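Local coordinates for protein LbaCas13a H328A (C2c2) (Lachnospiraceae bacterium NK4A179, PDB 5WLH) that binds pre-crRNA as a CRISPR-Cas13a nuclease and, as its family implies, uses the processed guide to recognise and cut target RNA, at residues E629-R634 with I967-K972. Numbering follows the deposited sequence.
Sequences EHETER and IDLSVK. With nucleotides of chain B.
L969 meets T632 because its CG stands anti to the backbone N (chi1 171°), which extends the leucine from helix 960-974 toward helix 621-632. T632 has a chi1 of 68°, with OG1 between its own N and carbonyl carbon and CG2 trans to that carbonyl carbon. The hydroxyl can thus turn back to its own helix while the methyl takes part in the contact. CD1 of L969 lies 3.9 Å from CG2 of T632, and the same CD1 is 4.0 Å from the T632 CA, so one leucine methyl rests against both side chain and backbone. The two side chains meet at a slant. The other methyl, CD2, comes within 4.2 Å of OE1 of E631, a carboxylate oxygen already engaged by R911 and by the hydroxyl of Y907, so its charge is probably balanced by R911 where it lies beside the leucine.

OG1 of T632 donates to O of E629 at 2.7 Å, bent at 121° to the C=O and tilted out of the carbonyl plane. That oxygen also accepts from N of E633 at 3.1 Å, so two donors share it, and the OG1 bond favours this threonine rotamer. A serine here could keep the hydroxyl bond but would probably leave CD1 of L969 without its methyl partner and open a small gap there.

Y907 of helix 901-911 and M635 of helix 635-645 also touch L969, so both helices contact the same leucine. On the RNA-facing side of helix 960-974, CG1 of V971 lies 3.3 Å from O4' of U35 of chain B. What results is mainly apolar helix-helix packing, a single leucine side chain from a helix that touches the RNA set against helix 621-632 in the largely helical body of Cas13a.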
loop_
_atom_site.group_PDB
_atom_site.type_symbol
_atom_site.label_atom_id
_atom_site.label_comp_id
_atom_site.label_asym_id
_atom_site.label_seq_id
_atom_site.Cartn_x
_atom_site.Cartn_y
_atom_site.Cartn_z
ATOM N N GLU A 629 -3.763 32.962 -10.334
ATOM C CA GLU A 629 -2.840 33.847 -11.037
ATOM C C GLU A 629 -2.062 34.704 -10.049
ATOM O O GLU A 629 -0.860 34.916 -10.218
ATOM C CB GLU A 629 -3.583 34.727 -12.044
ATOM C CG GLU A 629 -2.656 35.714 -12.743
ATOM C CD GLU A 629 -3.319 36.411 -13.905
ATOM O OE1 GLU A 629 -4.543 36.639 -13.822
ATOM O OE2 GLU A 629 -2.615 36.741 -14.889
ATOM N N HIS A 630 -2.732 35.191 -9.004
ATOM C CA HIS A 630 -2.049 35.992 -7.998
ATOM C C HIS A 630 -0.919 35.203 -7.359
ATOM O O HIS A 630 0.169 35.736 -7.128
ATOM C CB HIS A 630 -3.053 36.465 -6.948
ATOM C CG HIS A 630 -2.505 37.477 -5.988
ATOM N ND1 HIS A 630 -1.969 37.128 -4.767
ATOM C CD2 HIS A 630 -2.425 38.827 -6.063
ATOM C CE1 HIS A 630 -1.574 38.219 -4.134
ATOM N NE2 HIS A 630 -1.837 39.263 -4.900
ATOM N N GLU A 631 -1.147 33.914 -7.100
ATOM C CA GLU A 631 -0.104 33.094 -6.494
ATOM C C GLU A 631 1.029 32.801 -7.470
ATOM O O GLU A 631 2.192 32.753 -7.063
ATOM C CB GLU A 631 -0.718 31.803 -5.947
ATOM C CG GLU A 631 -1.661 32.088 -4.804
ATOM C CD GLU A 631 -1.595 31.049 -3.698
ATOM O OE1 GLU A 631 -2.043 29.909 -3.945
ATOM O OE2 GLU A 631 -1.111 31.377 -2.590
ATOM N N THR A 632 0.722 32.590 -8.756
ATOM C CA THR A 632 1.801 32.375 -9.720
ATOM C C THR A 632 2.723 33.583 -9.777
ATOM O O THR A 632 3.930 33.434 -9.990
ATOM C CB THR A 632 1.277 32.088 -11.136
ATOM O OG1 THR A 632 0.640 33.256 -11.679
ATOM C CG2 THR A 632 0.323 30.927 -11.158
ATOM N N GLU A 633 2.176 34.779 -9.556
ATOM C CA GLU A 633 2.992 35.981 -9.653
ATOM C C GLU A 633 4.070 36.037 -8.580
ATOM O O GLU A 633 5.055 36.764 -8.749
ATOM C CB GLU A 633 2.101 37.220 -9.593
ATOM C CG GLU A 633 1.473 37.555 -10.942
ATOM C CD GLU A 633 0.250 38.443 -10.820
ATOM O OE1 GLU A 633 -0.029 38.927 -9.701
ATOM O OE2 GLU A 633 -0.422 38.667 -11.850
ATOM N N ARG A 634 3.937 35.279 -7.493
ATOM C CA ARG A 634 4.962 35.332 -6.462
ATOM C C ARG A 634 6.010 34.232 -6.599
ATOM O O ARG A 634 7.011 34.265 -5.880
ATOM C CB ARG A 634 4.329 35.308 -5.057
ATOM C CG ARG A 634 3.525 34.085 -4.671
ATOM C CD ARG A 634 2.857 34.279 -3.295
ATOM N NE ARG A 634 3.841 34.242 -2.215
ATOM C CZ ARG A 634 3.707 33.543 -1.088
ATOM N NH1 ARG A 634 2.607 32.829 -0.861
ATOM N NH2 ARG A 634 4.664 33.575 -0.171
ATOM N N ILE A 967 0.122 21.370 -8.518
ATOM C CA ILE A 967 0.466 20.784 -7.226
ATOM C C ILE A 967 1.836 21.261 -6.781
ATOM O O ILE A 967 2.042 21.583 -5.609
ATOM C CB ILE A 967 0.406 19.252 -7.280
ATOM C CG1 ILE A 967 -0.986 18.776 -7.679
ATOM C CG2 ILE A 967 0.765 18.677 -5.891
ATOM C CD1 ILE A 967 -1.106 17.252 -7.702
ATOM N N ASP A 968 2.793 21.303 -7.715
ATOM C CA ASP A 968 4.137 21.781 -7.403
ATOM C C ASP A 968 4.101 23.205 -6.865
ATOM O O ASP A 968 4.837 23.543 -5.922
ATOM C CB ASP A 968 5.015 21.686 -8.649
ATOM C CG ASP A 968 6.389 22.308 -8.446
ATOM O OD1 ASP A 968 7.290 21.610 -7.949
ATOM O OD2 ASP A 968 6.557 23.506 -8.775
ATOM N N LEU A 969 3.233 24.048 -7.435
ATOM C CA LEU A 969 3.056 25.396 -6.903
ATOM C C LEU A 969 2.596 25.334 -5.455
ATOM O O LEU A 969 3.128 26.046 -4.597
ATOM C CB LEU A 969 2.070 26.188 -7.774
ATOM C CG LEU A 969 1.620 27.541 -7.214
ATOM C CD1 LEU A 969 1.537 28.614 -8.307
ATOM C CD2 LEU A 969 0.271 27.424 -6.484
ATOM N N SER A 970 1.664 24.423 -5.147
ATOM C CA SER A 970 1.219 24.250 -3.770
ATOM C C SER A 970 2.341 23.748 -2.867
ATOM O O SER A 970 2.512 24.248 -1.748
ATOM C CB SER A 970 0.023 23.293 -3.729
ATOM O OG SER A 970 -1.123 23.940 -4.232
ATOM N N VAL A 971 3.116 22.759 -3.321
ATOM C CA VAL A 971 4.222 22.265 -2.495
ATOM C C VAL A 971 5.085 23.431 -2.034
ATOM O O VAL A 971 5.387 23.585 -0.846
ATOM C CB VAL A 971 5.066 21.233 -3.268
ATOM C CG1 VAL A 971 6.336 20.869 -2.472
ATOM C CG2 VAL A 971 4.264 19.986 -3.573
ATOM N N LYS A 972 5.470 24.281 -2.983
ATOM C CA LYS A 972 6.377 25.385 -2.689
ATOM C C LYS A 972 5.712 26.416 -1.788
ATOM O O LYS A 972 6.298 26.857 -0.789
ATOM C CB LYS A 972 6.839 26.020 -4.006
ATOM C CG LYS A 972 7.846 25.147 -4.769
ATOM C CD LYS A 972 7.804 25.396 -6.255
ATOM C CE LYS A 972 8.999 24.772 -6.979
ATOM N NZ LYS A 972 8.806 24.774 -8.478
ATOM P P U B 35 11.538 18.720 -3.016
ATOM O OP1 U B 35 10.650 17.977 -3.938
ATOM O OP2 U B 35 12.327 19.795 -3.667
ATOM O "O5'" U B 35 10.721 19.340 -1.812
ATOM C "C5'" U B 35 9.973 20.526 -1.960
ATOM C "C4'" U B 35 9.410 20.924 -0.627
ATOM O "O4'" U B 35 8.506 19.897 -0.158
ATOM C "C3'" U B 35 10.440 21.035 0.479
ATOM O "O3'" U B 35 11.093 22.283 0.432
ATOM C "C2'" U B 35 9.613 20.822 1.738
ATOM O "O2'" U B 35 8.985 22.027 2.137
ATOM C "C1'" U B 35 8.541 19.832 1.249
ATOM N N1 U B 35 8.867 18.447 1.649
ATOM C C2 U B 35 8.500 18.091 2.927
ATOM O O2 U B 35 7.911 18.841 3.682
ATOM N N3 U B 35 8.828 16.815 3.282
ATOM C C4 U B 35 9.497 15.887 2.514
ATOM O O4 U B 35 9.729 14.784 3.009
ATOM C C5 U B 35 9.857 16.330 1.205
ATOM C C6 U B 35 9.535 17.571 0.820
#